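Local structure of glycosyl hydrolase family 2, TIM barrel domain protein (Parabacteroides merdae ATCC 43184, 6DXU) at residues 200-205 against 226-231; 204-209 against 412-417; 108-113 against 194-199; 343-348 against 371-376. The protein is a beta-glucuronidase of glycoside hydrolase family 2 from a human gut bacterium and probably removes glucuronic acid from glucuronide conjugates. One frame throughout, in Å; residues are numbered along the deposited sequence.

Contact 1: residues 200-205 against 226-231; sequences PEVSFE and TSFYNP
S203 and Y229 face each other as an antiparallel hydrogen-bonded pair. S203 N donates to Y229 O at 3.0 Å, in the carbonyl plane. Y229 N returns a bond to S203 O at 2.8 Å, but from 43° above that carbonyl plane. E205 N reaches S227 O at 2.7 Å through a more bent N-H...O bond. F204 and F228 form the non-hydrogen-bonded pair between these bonds.

The apolar part lies on the side of F204, F228 and V202. The two phenylalanine side chains lie side by side and their rings meet obliquely, planes at 38°, with F204 CE2 3.6 Å from F228 CE1. V202 CG1, anti to its own backbone N (chi1 -177°), touches F228 CD1 at 3.9 Å. L290, V292 and T301 also pack on F204. With an alanine here, F228 would probably lose its ring neighbour and a gap would open toward the strands 286-294 and 297-305.

Two waters extend the polar contacts. One donates to E201 O and N230 OD1, while N230 ND2 bonds P261 O and I234 O. The other donates to E205 OE1 and, at 2.8 Å, to F228 O. P231 CD sits over one face of the Y229 ring, whose OH bonds D141.

The hairpin of strands 203-213 and 219-229 is thus held by main-chain bonds, with an apolar cluster on one side and bridging waters at its margins.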
# COMPACT_ATOMS: atom_id res chain seq x y z
N PRO D 200 -15.23 -23.06 -25.48
CA PRO D 200 -16.26 -22.27 -26.16
C PRO D 200 -16.78 -21.19 -25.22
O PRO D 200 -16.27 -21.05 -24.10
CB PRO D 200 -17.34 -23.30 -26.48
CG PRO D 200 -17.23 -24.29 -25.35
CD PRO D 200 -15.75 -24.35 -24.99
N GLU D 201 -17.81 -20.45 -25.64
CA GLU D 201 -18.36 -19.37 -24.82
C GLU D 201 -18.82 -19.88 -23.46
O GLU D 201 -18.57 -19.24 -22.43
CB GLU D 201 -19.53 -18.70 -25.54
CG GLU D 201 -19.10 -17.76 -26.64
CD GLU D 201 -20.29 -17.22 -27.43
OE1 GLU D 201 -20.26 -16.02 -27.78
OE2 GLU D 201 -21.26 -17.97 -27.66
N VAL D 202 -19.51 -21.01 -23.43
CA VAL D 202 -20.08 -21.54 -22.19
C VAL D 202 -19.41 -22.86 -21.89
O VAL D 202 -19.45 -23.78 -22.72
CB VAL D 202 -21.60 -21.71 -22.28
CG1 VAL D 202 -22.14 -22.19 -20.95
CG2 VAL D 202 -22.26 -20.40 -22.69
N SER D 203 -18.84 -22.99 -20.70
CA SER D 203 -18.20 -24.23 -20.29
C SER D 203 -18.48 -24.46 -18.81
O SER D 203 -19.24 -23.71 -18.17
CB SER D 203 -16.70 -24.21 -20.60
OG SER D 203 -16.07 -23.12 -19.96
N PHE D 204 -17.87 -25.50 -18.27
CA PHE D 204 -18.03 -25.87 -16.87
C PHE D 204 -16.79 -25.45 -16.10
O PHE D 204 -15.67 -25.86 -16.44
CB PHE D 204 -18.27 -27.38 -16.73
CG PHE D 204 -19.49 -27.87 -17.48
CD1 PHE D 204 -19.36 -28.61 -18.65
CD2 PHE D 204 -20.76 -27.60 -17.01
CE1 PHE D 204 -20.47 -29.07 -19.34
CE2 PHE D 204 -21.88 -28.05 -17.69
CZ PHE D 204 -21.73 -28.79 -18.86
N GLU D 205 -16.98 -24.63 -15.07
CA GLU D 205 -15.90 -24.25 -14.17
C GLU D 205 -15.62 -25.32 -13.12
O GLU D 205 -14.46 -25.57 -12.77
CB GLU D 205 -16.24 -22.92 -13.49
CG GLU D 205 -15.19 -22.44 -12.51
CD GLU D 205 -15.45 -21.02 -12.02
OE1 GLU D 205 -16.60 -20.54 -12.15
OE2 GLU D 205 -14.51 -20.40 -11.49
N THR D 226 -22.85 -28.38 -10.79
CA THR D 226 -21.87 -27.73 -11.64
C THR D 226 -21.89 -26.23 -11.42
O THR D 226 -22.88 -25.67 -10.93
CB THR D 226 -22.12 -28.06 -13.12
OG1 THR D 226 -21.00 -27.63 -13.89
CG2 THR D 226 -23.37 -27.38 -13.61
N SER D 227 -20.76 -25.60 -11.73
CA SER D 227 -20.64 -24.15 -11.83
C SER D 227 -20.27 -23.82 -13.26
O SER D 227 -19.32 -24.39 -13.81
CB SER D 227 -19.56 -23.62 -10.87
OG SER D 227 -19.91 -23.88 -9.52
N PHE D 228 -21.02 -22.92 -13.88
CA PHE D 228 -20.76 -22.56 -15.27
C PHE D 228 -19.72 -21.45 -15.37
O PHE D 228 -19.64 -20.57 -14.52
CB PHE D 228 -22.04 -22.10 -15.97
CG PHE D 228 -22.97 -23.23 -16.29
CD1 PHE D 228 -22.83 -23.93 -17.48
CD2 PHE D 228 -23.97 -23.59 -15.40
CE1 PHE D 228 -23.68 -24.97 -17.77
CE2 PHE D 228 -24.82 -24.63 -15.69
CZ PHE D 228 -24.67 -25.33 -16.88
N TYR D 229 -18.93 -21.51 -16.44
CA TYR D 229 -18.06 -20.41 -16.83
C TYR D 229 -18.69 -19.77 -18.06
O TYR D 229 -18.81 -20.42 -19.10
CB TYR D 229 -16.64 -20.89 -17.10
CG TYR D 229 -15.67 -19.75 -17.28
CD1 TYR D 229 -15.58 -18.74 -16.32
CD2 TYR D 229 -14.85 -19.67 -18.39
CE1 TYR D 229 -14.69 -17.67 -16.48
CE2 TYR D 229 -13.96 -18.62 -18.55
CZ TYR D 229 -13.89 -17.62 -17.59
OH TYR D 229 -13.01 -16.57 -17.76
N ASN D 230 -19.15 -18.53 -17.92
CA ASN D 230 -19.99 -17.90 -18.93
C ASN D 230 -19.67 -16.41 -19.00
O ASN D 230 -20.53 -15.56 -18.70
CB ASN D 230 -21.47 -18.16 -18.58
CG ASN D 230 -22.44 -17.61 -19.60
OD1 ASN D 230 -22.05 -17.13 -20.68
ND2 ASN D 230 -23.73 -17.67 -19.27
N PRO D 231 -18.45 -16.05 -19.41
CA PRO D 231 -18.07 -14.62 -19.43
C PRO D 231 -18.85 -13.79 -20.44
O PRO D 231 -18.89 -12.57 -20.28
CB PRO D 231 -16.57 -14.66 -19.76
CG PRO D 231 -16.35 -15.98 -20.44
CD PRO D 231 -17.35 -16.93 -19.84
O HOH W 1 -19.98 -16.93 -22.07
O HOH W 2 -19.04 -19.77 -11.88

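Contact 2: residues 204-209 against 412-417; sequences FEQIHL and MIVQHH
H208 and V414 make the one hydrogen bond of this contact. H208 NE2 donates to V414 O at 3.0 Å, nearly straight, N-H...O 161°. The oxygen lies in the imidazole plane, and the donor sits on a lone pair of the carbonyl. The bond therefore fixes the turn of the ring and implies a proton on NE2. V414 CG1 packs close to the same nitrogen, at 3.7 Å.

H417 closes the tight part. With CG anti to the backbone N (chi1 168°), its ring reaches back to the strand. CE1 comes to 3.2 Å from L209 O, which lies at the ring edge. The H208 and H417 rings meet obliquely, planes at 69°, with H208 CD2 3.9 Å from H417 ND1.

The whole contact lies near the surface, and the Q206 side is looser, with little area buried. Its chain bends at chi2 and crosses V414 at about a right angle. Across to the helix, the amide meets the V414 CG1 methyl, OE1 at 3.4 Å.

Q206 follows E205 at a classic beta bulge opposite S227. Just past H417, N418 also grips the strand, through I207 O and L209 N. The contact thus joins strand 203-213 to the C-terminal end of helix 399-416 of the TIM barrel domain.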
# COMPACT_ATOMS: atom_id res chain seq x y z
N PHE D 204 -17.87 -25.50 -18.27
CA PHE D 204 -18.03 -25.87 -16.87
C PHE D 204 -16.79 -25.45 -16.10
O PHE D 204 -15.67 -25.86 -16.44
CB PHE D 204 -18.27 -27.38 -16.73
CG PHE D 204 -19.49 -27.87 -17.48
CD1 PHE D 204 -19.36 -28.61 -18.65
CD2 PHE D 204 -20.76 -27.60 -17.01
CE1 PHE D 204 -20.47 -29.07 -19.34
CE2 PHE D 204 -21.88 -28.05 -17.69
CZ PHE D 204 -21.73 -28.79 -18.86
N GLU D 205 -16.98 -24.63 -15.07
CA GLU D 205 -15.90 -24.25 -14.17
C GLU D 205 -15.62 -25.32 -13.12
O GLU D 205 -14.46 -25.57 -12.77
CB GLU D 205 -16.24 -22.92 -13.49
CG GLU D 205 -15.19 -22.44 -12.51
CD GLU D 205 -15.45 -21.02 -12.02
OE1 GLU D 205 -16.60 -20.54 -12.15
OE2 GLU D 205 -14.51 -20.40 -11.49
N GLN D 206 -16.68 -25.95 -12.61
CA GLN D 206 -16.57 -27.02 -11.62
C GLN D 206 -17.63 -28.06 -11.94
O GLN D 206 -18.75 -27.71 -12.33
CB GLN D 206 -16.84 -26.53 -10.19
CG GLN D 206 -15.98 -25.40 -9.61
CD GLN D 206 -14.61 -25.86 -9.19
OE1 GLN D 206 -14.35 -27.07 -9.09
NE2 GLN D 206 -13.72 -24.90 -8.89
N ILE D 207 -17.29 -29.34 -11.79
CA ILE D 207 -18.26 -30.43 -11.84
C ILE D 207 -18.08 -31.25 -10.57
O ILE D 207 -17.02 -31.85 -10.36
CB ILE D 207 -18.09 -31.33 -13.07
CG1 ILE D 207 -18.28 -30.52 -14.35
CG2 ILE D 207 -19.10 -32.51 -13.02
CD1 ILE D 207 -17.84 -31.24 -15.60
N HIS D 208 -19.11 -31.28 -9.72
CA HIS D 208 -19.05 -32.04 -8.48
C HIS D 208 -20.07 -33.17 -8.52
O HIS D 208 -21.26 -32.92 -8.70
CB HIS D 208 -19.27 -31.14 -7.27
CG HIS D 208 -18.03 -30.41 -6.85
ND1 HIS D 208 -18.03 -29.09 -6.46
CD2 HIS D 208 -16.74 -30.83 -6.79
CE1 HIS D 208 -16.79 -28.72 -6.17
NE2 HIS D 208 -15.99 -29.76 -6.36
N LEU D 209 -19.60 -34.40 -8.35
CA LEU D 209 -20.44 -35.59 -8.36
C LEU D 209 -20.53 -36.09 -6.93
O LEU D 209 -19.57 -36.66 -6.40
CB LEU D 209 -19.85 -36.66 -9.27
CG LEU D 209 -19.52 -36.16 -10.68
CD1 LEU D 209 -18.90 -37.27 -11.51
CD2 LEU D 209 -20.77 -35.62 -11.36
N MET D 412 -7.79 -28.39 -2.48
CA MET D 412 -7.57 -29.83 -2.58
C MET D 412 -8.89 -30.59 -2.53
O MET D 412 -9.12 -31.52 -3.32
CB MET D 412 -6.65 -30.29 -1.45
CG MET D 412 -6.43 -31.78 -1.40
SD MET D 412 -5.24 -32.24 -0.12
CE MET D 412 -6.15 -31.84 1.38
N ILE D 413 -9.77 -30.22 -1.60
CA ILE D 413 -11.05 -30.92 -1.45
C ILE D 413 -11.93 -30.66 -2.67
O ILE D 413 -12.50 -31.60 -3.24
CB ILE D 413 -11.74 -30.49 -0.15
CG1 ILE D 413 -10.91 -30.97 1.04
CG2 ILE D 413 -13.18 -31.05 -0.12
CD1 ILE D 413 -11.40 -30.47 2.39
N VAL D 414 -12.03 -29.40 -3.09
CA VAL D 414 -12.83 -29.06 -4.26
C VAL D 414 -12.30 -29.76 -5.51
O VAL D 414 -13.06 -30.31 -6.31
CB VAL D 414 -12.87 -27.53 -4.45
CG1 VAL D 414 -13.39 -27.16 -5.83
CG2 VAL D 414 -13.75 -26.89 -3.37
N GLN D 415 -10.97 -29.77 -5.68
CA GLN D 415 -10.42 -30.33 -6.91
C GLN D 415 -10.46 -31.86 -6.95
O GLN D 415 -10.65 -32.42 -8.02
CB GLN D 415 -8.99 -29.84 -7.13
CG GLN D 415 -8.96 -28.36 -7.50
CD GLN D 415 -7.59 -27.75 -7.43
OE1 GLN D 415 -6.59 -28.45 -7.48
NE2 GLN D 415 -7.54 -26.42 -7.34
N HIS D 416 -10.30 -32.54 -5.81
CA HIS D 416 -10.21 -34.01 -5.80
C HIS D 416 -11.44 -34.68 -5.19
O HIS D 416 -11.43 -35.89 -4.96
CB HIS D 416 -8.95 -34.46 -5.05
CG HIS D 416 -7.69 -34.16 -5.80
ND1 HIS D 416 -6.44 -34.32 -5.25
CD2 HIS D 416 -7.50 -33.72 -7.07
CE1 HIS D 416 -5.53 -33.97 -6.14
NE2 HIS D 416 -6.14 -33.61 -7.25
N HIS D 417 -12.51 -33.91 -4.97
CA HIS D 417 -13.72 -34.42 -4.33
C HIS D 417 -14.28 -35.67 -5.00
O HIS D 417 -14.83 -36.55 -4.33
CB HIS D 417 -14.79 -33.33 -4.34
CG HIS D 417 -16.16 -33.80 -3.98
ND1 HIS D 417 -17.05 -34.26 -4.92
CD2 HIS D 417 -16.81 -33.82 -2.79
CE1 HIS D 417 -18.18 -34.59 -4.32
NE2 HIS D 417 -18.06 -34.33 -3.03

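Contact 3: residues 108-113 against 194-199; sequences IVLDFD and LNLVYL
Strands 108-112 and 194-199 pair antiparallel, their axes 4.7 Å apart at closest, and V109 with V197 and D111 with N195 are the hydrogen-bonded pairs. Each pair has two main-chain bonds. V197 N gives V109 O a bond of 2.8 Å, nearly along the C=O axis. D111 N to N195 O is also 2.8 Å, in the carbonyl plane.

One face of the sheet carries I108, L110, F112, L194, L196 and Y198. L194 CD1 sits over the centre of the F112 ring, 3.6 Å from the centroid and 6° off the normal, a CH-pi contact. L194 CG anti to the backbone N (chi1 168°) carries the methyl there. W138 stacks with the same phenyl ring. I108 CG2 meets L196 CD1 at 3.5 Å.

These are the middle strands of the four-stranded sheet of the family 2 sugar binding domain. L110, F112 and L194 pack on L164 and I166 of strand 162-169, and V121 joins from strand 118-123. The two sheets form the jelly-roll beta sandwich of this domain.

The other face is mixed. V109 CG2 touches L199 CD1 at 3.8 Å, and V197 CG2 touches D111 CB. N195 ND2 bonds D111 O weakly, and D113 OD1 weakly at 3.1 Å. The carboxylate of D111 lies alongside the N195 amide, with planes 44° apart, and D111 OD2 makes a salt bridge to K30.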
# COMPACT_ATOMS: atom_id res chain seq x y z
N ILE D 108 -9.36 -18.59 -23.96
CA ILE D 108 -8.02 -19.15 -23.87
C ILE D 108 -7.66 -19.20 -22.39
O ILE D 108 -7.54 -18.15 -21.74
CB ILE D 108 -6.99 -18.28 -24.62
CG1 ILE D 108 -7.46 -17.98 -26.04
CG2 ILE D 108 -5.63 -18.96 -24.65
CD1 ILE D 108 -6.75 -16.77 -26.64
N VAL D 109 -7.45 -20.40 -21.86
CA VAL D 109 -7.16 -20.56 -20.44
C VAL D 109 -5.83 -21.29 -20.29
O VAL D 109 -5.59 -22.31 -20.95
CB VAL D 109 -8.29 -21.31 -19.71
CG1 VAL D 109 -7.90 -21.59 -18.28
CG2 VAL D 109 -9.59 -20.49 -19.75
N LEU D 110 -4.98 -20.77 -19.41
CA LEU D 110 -3.78 -21.48 -18.99
C LEU D 110 -4.11 -22.25 -17.73
O LEU D 110 -4.54 -21.66 -16.73
CB LEU D 110 -2.63 -20.51 -18.71
CG LEU D 110 -2.09 -19.68 -19.87
CD1 LEU D 110 -1.08 -18.64 -19.33
CD2 LEU D 110 -1.47 -20.56 -20.93
N ASP D 111 -3.93 -23.57 -17.77
CA ASP D 111 -4.34 -24.45 -16.69
C ASP D 111 -3.09 -25.09 -16.12
O ASP D 111 -2.45 -25.91 -16.78
CB ASP D 111 -5.33 -25.50 -17.21
CG ASP D 111 -5.72 -26.52 -16.17
OD1 ASP D 111 -5.68 -26.20 -14.96
OD2 ASP D 111 -6.08 -27.65 -16.56
N PHE D 112 -2.73 -24.71 -14.89
CA PHE D 112 -1.52 -25.19 -14.23
C PHE D 112 -1.86 -26.41 -13.38
O PHE D 112 -2.57 -26.28 -12.37
CB PHE D 112 -0.92 -24.09 -13.33
CG PHE D 112 -0.38 -22.89 -14.08
CD1 PHE D 112 -1.23 -21.89 -14.53
CD2 PHE D 112 0.99 -22.75 -14.29
CE1 PHE D 112 -0.73 -20.78 -15.21
CE2 PHE D 112 1.50 -21.62 -14.97
CZ PHE D 112 0.64 -20.65 -15.43
N ASP D 113 -1.33 -27.59 -13.75
CA ASP D 113 -1.44 -28.74 -12.86
C ASP D 113 -0.74 -28.49 -11.54
O ASP D 113 -1.12 -29.06 -10.51
CB ASP D 113 -0.85 -30.00 -13.52
CG ASP D 113 -1.78 -30.64 -14.54
OD1 ASP D 113 -2.79 -30.01 -14.91
OD2 ASP D 113 -1.46 -31.77 -14.99
N LEU D 194 1.68 -27.73 -17.82
CA LEU D 194 0.96 -26.49 -18.06
C LEU D 194 0.17 -26.70 -19.33
O LEU D 194 0.75 -27.01 -20.38
CB LEU D 194 1.94 -25.32 -18.19
CG LEU D 194 1.37 -23.99 -18.74
CD1 LEU D 194 0.19 -23.51 -17.88
CD2 LEU D 194 2.47 -22.92 -18.80
N ASN D 195 -1.14 -26.50 -19.26
CA ASN D 195 -2.04 -26.81 -20.36
C ASN D 195 -2.59 -25.53 -20.94
O ASN D 195 -2.99 -24.62 -20.21
CB ASN D 195 -3.21 -27.69 -19.91
CG ASN D 195 -2.75 -28.92 -19.14
OD1 ASN D 195 -2.21 -29.85 -19.73
ND2 ASN D 195 -2.97 -28.93 -17.82
N LEU D 196 -2.62 -25.47 -22.27
CA LEU D 196 -3.39 -24.47 -22.97
C LEU D 196 -4.77 -25.07 -23.21
O LEU D 196 -4.89 -26.10 -23.88
CB LEU D 196 -2.73 -24.08 -24.29
CG LEU D 196 -3.48 -23.03 -25.11
CD1 LEU D 196 -3.48 -21.72 -24.36
CD2 LEU D 196 -2.83 -22.85 -26.48
N VAL D 197 -5.81 -24.42 -22.70
CA VAL D 197 -7.16 -24.96 -22.76
C VAL D 197 -8.00 -24.00 -23.57
O VAL D 197 -8.22 -22.86 -23.15
CB VAL D 197 -7.76 -25.17 -21.36
CG1 VAL D 197 -9.17 -25.76 -21.48
CG2 VAL D 197 -6.86 -26.07 -20.52
N TYR D 198 -8.47 -24.46 -24.72
CA TYR D 198 -9.44 -23.70 -25.49
C TYR D 198 -10.84 -24.08 -25.05
O TYR D 198 -11.16 -25.28 -24.96
CB TYR D 198 -9.28 -23.97 -26.98
CG TYR D 198 -7.98 -23.50 -27.61
CD1 TYR D 198 -7.09 -24.41 -28.18
CD2 TYR D 198 -7.66 -22.14 -27.67
CE1 TYR D 198 -5.92 -23.98 -28.78
CE2 TYR D 198 -6.48 -21.70 -28.27
CZ TYR D 198 -5.62 -22.64 -28.83
OH TYR D 198 -4.46 -22.21 -29.44
N LEU D 199 -11.68 -23.08 -24.80
CA LEU D 199 -13.05 -23.30 -24.37
C LEU D 199 -13.99 -22.56 -25.31
O LEU D 199 -13.63 -21.51 -25.85
CB LEU D 199 -13.28 -22.79 -22.94
CG LEU D 199 -12.46 -23.50 -21.86
CD1 LEU D 199 -12.59 -22.70 -20.56
CD2 LEU D 199 -12.93 -24.95 -21.69

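Contact 4: residues 343-348 against 371-376; sequences MTEDMM and SEIILD
The first turns of two helices of the TIM barrel domain, 345-357 and 372-381, pack together here. Strand 362-364, one of the parallel barrel strands, comes between them in the chain, so they are successive helices of the beta/alpha barrel. M348 carries the contact. Its chain is extended beyond CG, which carries SD across to I373 CG2 at 3.7 Å. Its CB and CG rest against I374 CD1, with CB at 3.7 Å. The methionine crosses both isoleucines at about a right angle. An alanine in its place would probably leave the I373 methyl and S371 without their sulfur neighbour and open a gap between the helices. E345 adds its aliphatic part, CB to I373 CD1 at 4.0 Å, while its carboxylate makes salt bridges to R32 and R349.

No hydrogen bond crosses between the segments. Each helix start is capped by its own side chain. T344 and M347 form a capping box: T344 OG1 accepts from M347 N at 3.3 Å, and T344 N bonds weakly back to M347 SD. S371 OG accepts from I373 N at 3.1 Å, and the same hydroxyl oxygen lies 3.9 Å from M348 SD and CE.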
# COMPACT_ATOMS: atom_id res chain seq x y z
N MET D 343 8.09 -34.96 -13.10
CA MET D 343 7.78 -36.28 -13.65
C MET D 343 6.76 -36.18 -14.78
O MET D 343 5.84 -35.36 -14.73
CB MET D 343 7.25 -37.20 -12.56
CG MET D 343 8.27 -37.47 -11.47
SD MET D 343 7.68 -38.64 -10.22
CE MET D 343 7.65 -40.17 -11.17
N THR D 344 6.92 -37.03 -15.80
CA THR D 344 5.98 -37.09 -16.90
C THR D 344 4.85 -38.06 -16.58
O THR D 344 4.93 -38.86 -15.65
CB THR D 344 6.67 -37.53 -18.19
OG1 THR D 344 7.12 -38.88 -18.03
CG2 THR D 344 7.83 -36.58 -18.53
N GLU D 345 3.79 -38.01 -17.39
CA GLU D 345 2.69 -38.95 -17.20
C GLU D 345 3.17 -40.40 -17.30
O GLU D 345 2.76 -41.25 -16.50
CB GLU D 345 1.58 -38.69 -18.21
CG GLU D 345 0.48 -39.75 -18.10
CD GLU D 345 -0.74 -39.47 -18.94
OE1 GLU D 345 -0.72 -38.51 -19.73
OE2 GLU D 345 -1.74 -40.21 -18.79
N ASP D 346 4.05 -40.69 -18.25
CA ASP D 346 4.54 -42.06 -18.39
C ASP D 346 5.30 -42.51 -17.16
O ASP D 346 5.18 -43.67 -16.73
CB ASP D 346 5.42 -42.19 -19.63
CG ASP D 346 4.61 -42.20 -20.91
OD1 ASP D 346 3.39 -42.45 -20.85
OD2 ASP D 346 5.20 -41.97 -21.99
N MET D 347 6.10 -41.62 -16.57
CA MET D 347 6.81 -41.99 -15.34
C MET D 347 5.83 -42.27 -14.20
O MET D 347 6.01 -43.22 -13.43
CB MET D 347 7.76 -40.88 -14.93
CG MET D 347 8.90 -40.62 -15.89
SD MET D 347 9.78 -39.17 -15.29
CE MET D 347 10.97 -38.94 -16.60
N MET D 348 4.80 -41.44 -14.07
CA MET D 348 3.80 -41.66 -13.02
C MET D 348 3.06 -42.99 -13.22
O MET D 348 2.82 -43.72 -12.25
CB MET D 348 2.80 -40.50 -12.99
CG MET D 348 3.44 -39.15 -12.66
SD MET D 348 2.13 -37.90 -12.64
CE MET D 348 3.01 -36.41 -13.10
N SER D 371 -0.34 -34.46 -8.31
CA SER D 371 -0.89 -34.38 -9.66
C SER D 371 -2.19 -35.17 -9.78
O SER D 371 -2.30 -36.30 -9.28
CB SER D 371 0.12 -34.94 -10.66
OG SER D 371 -0.48 -35.16 -11.91
N GLU D 372 -3.17 -34.61 -10.50
CA GLU D 372 -4.41 -35.34 -10.72
C GLU D 372 -4.18 -36.63 -11.51
O GLU D 372 -5.01 -37.54 -11.44
CB GLU D 372 -5.45 -34.48 -11.44
CG GLU D 372 -6.85 -35.15 -11.44
CD GLU D 372 -7.99 -34.19 -11.15
OE1 GLU D 372 -7.91 -33.02 -11.57
OE2 GLU D 372 -8.98 -34.61 -10.50
N ILE D 373 -3.09 -36.73 -12.27
CA ILE D 373 -2.75 -38.00 -12.93
C ILE D 373 -2.60 -39.11 -11.89
O ILE D 373 -3.07 -40.24 -12.10
CB ILE D 373 -1.48 -37.83 -13.77
CG1 ILE D 373 -1.73 -36.87 -14.94
CG2 ILE D 373 -0.97 -39.20 -14.29
CD1 ILE D 373 -0.44 -36.37 -15.59
N ILE D 374 -1.97 -38.80 -10.76
CA ILE D 374 -1.81 -39.77 -9.69
C ILE D 374 -3.17 -40.18 -9.13
O ILE D 374 -3.45 -41.37 -8.94
CB ILE D 374 -0.91 -39.21 -8.57
CG1 ILE D 374 0.50 -38.90 -9.10
CG2 ILE D 374 -0.85 -40.18 -7.38
CD1 ILE D 374 1.26 -40.15 -9.60
N LEU D 375 -4.04 -39.20 -8.88
CA LEU D 375 -5.35 -39.54 -8.33
C LEU D 375 -6.15 -40.39 -9.30
O LEU D 375 -6.83 -41.34 -8.89
CB LEU D 375 -6.13 -38.27 -7.97
CG LEU D 375 -5.39 -37.97 -6.67
CD1 LEU D 375 -4.45 -36.80 -6.81
CD2 LEU D 375 -6.30 -37.92 -5.46
N ASP D 376 -6.12 -40.05 -10.59
CA ASP D 376 -6.79 -40.88 -11.58
C ASP D 376 -6.24 -42.30 -11.57
O ASP D 376 -6.99 -43.27 -11.74
CB ASP D 376 -6.66 -40.26 -12.97
CG ASP D 376 -7.60 -39.09 -13.22
OD1 ASP D 376 -8.62 -38.92 -12.51
OD2 ASP D 376 -7.34 -38.35 -14.19

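How the contacts relate
Contacts 1 and 2 share F204 and E205 on strand 203-213, and their centres are 14 Å apart. They touch where T226 OG1 and Q206 O form a probable hydrogen bond of 2.7 Å. Contact 3 comes just before contact 1 in the chain, with 194-199 running directly into 200-205. The sugar binding domain is thereby linked to the hairpin of the next family 2 domain. Contact 2 carries this hairpin to the barrel, and contact 4 lies within the chain loop it closes. The H416 and L375 side chains meet between these two, although their centres are 18 Å apart. The bicine held by V251, F252 and M270 to K273 lies about 13 Å from the L209 side chain of contact 2.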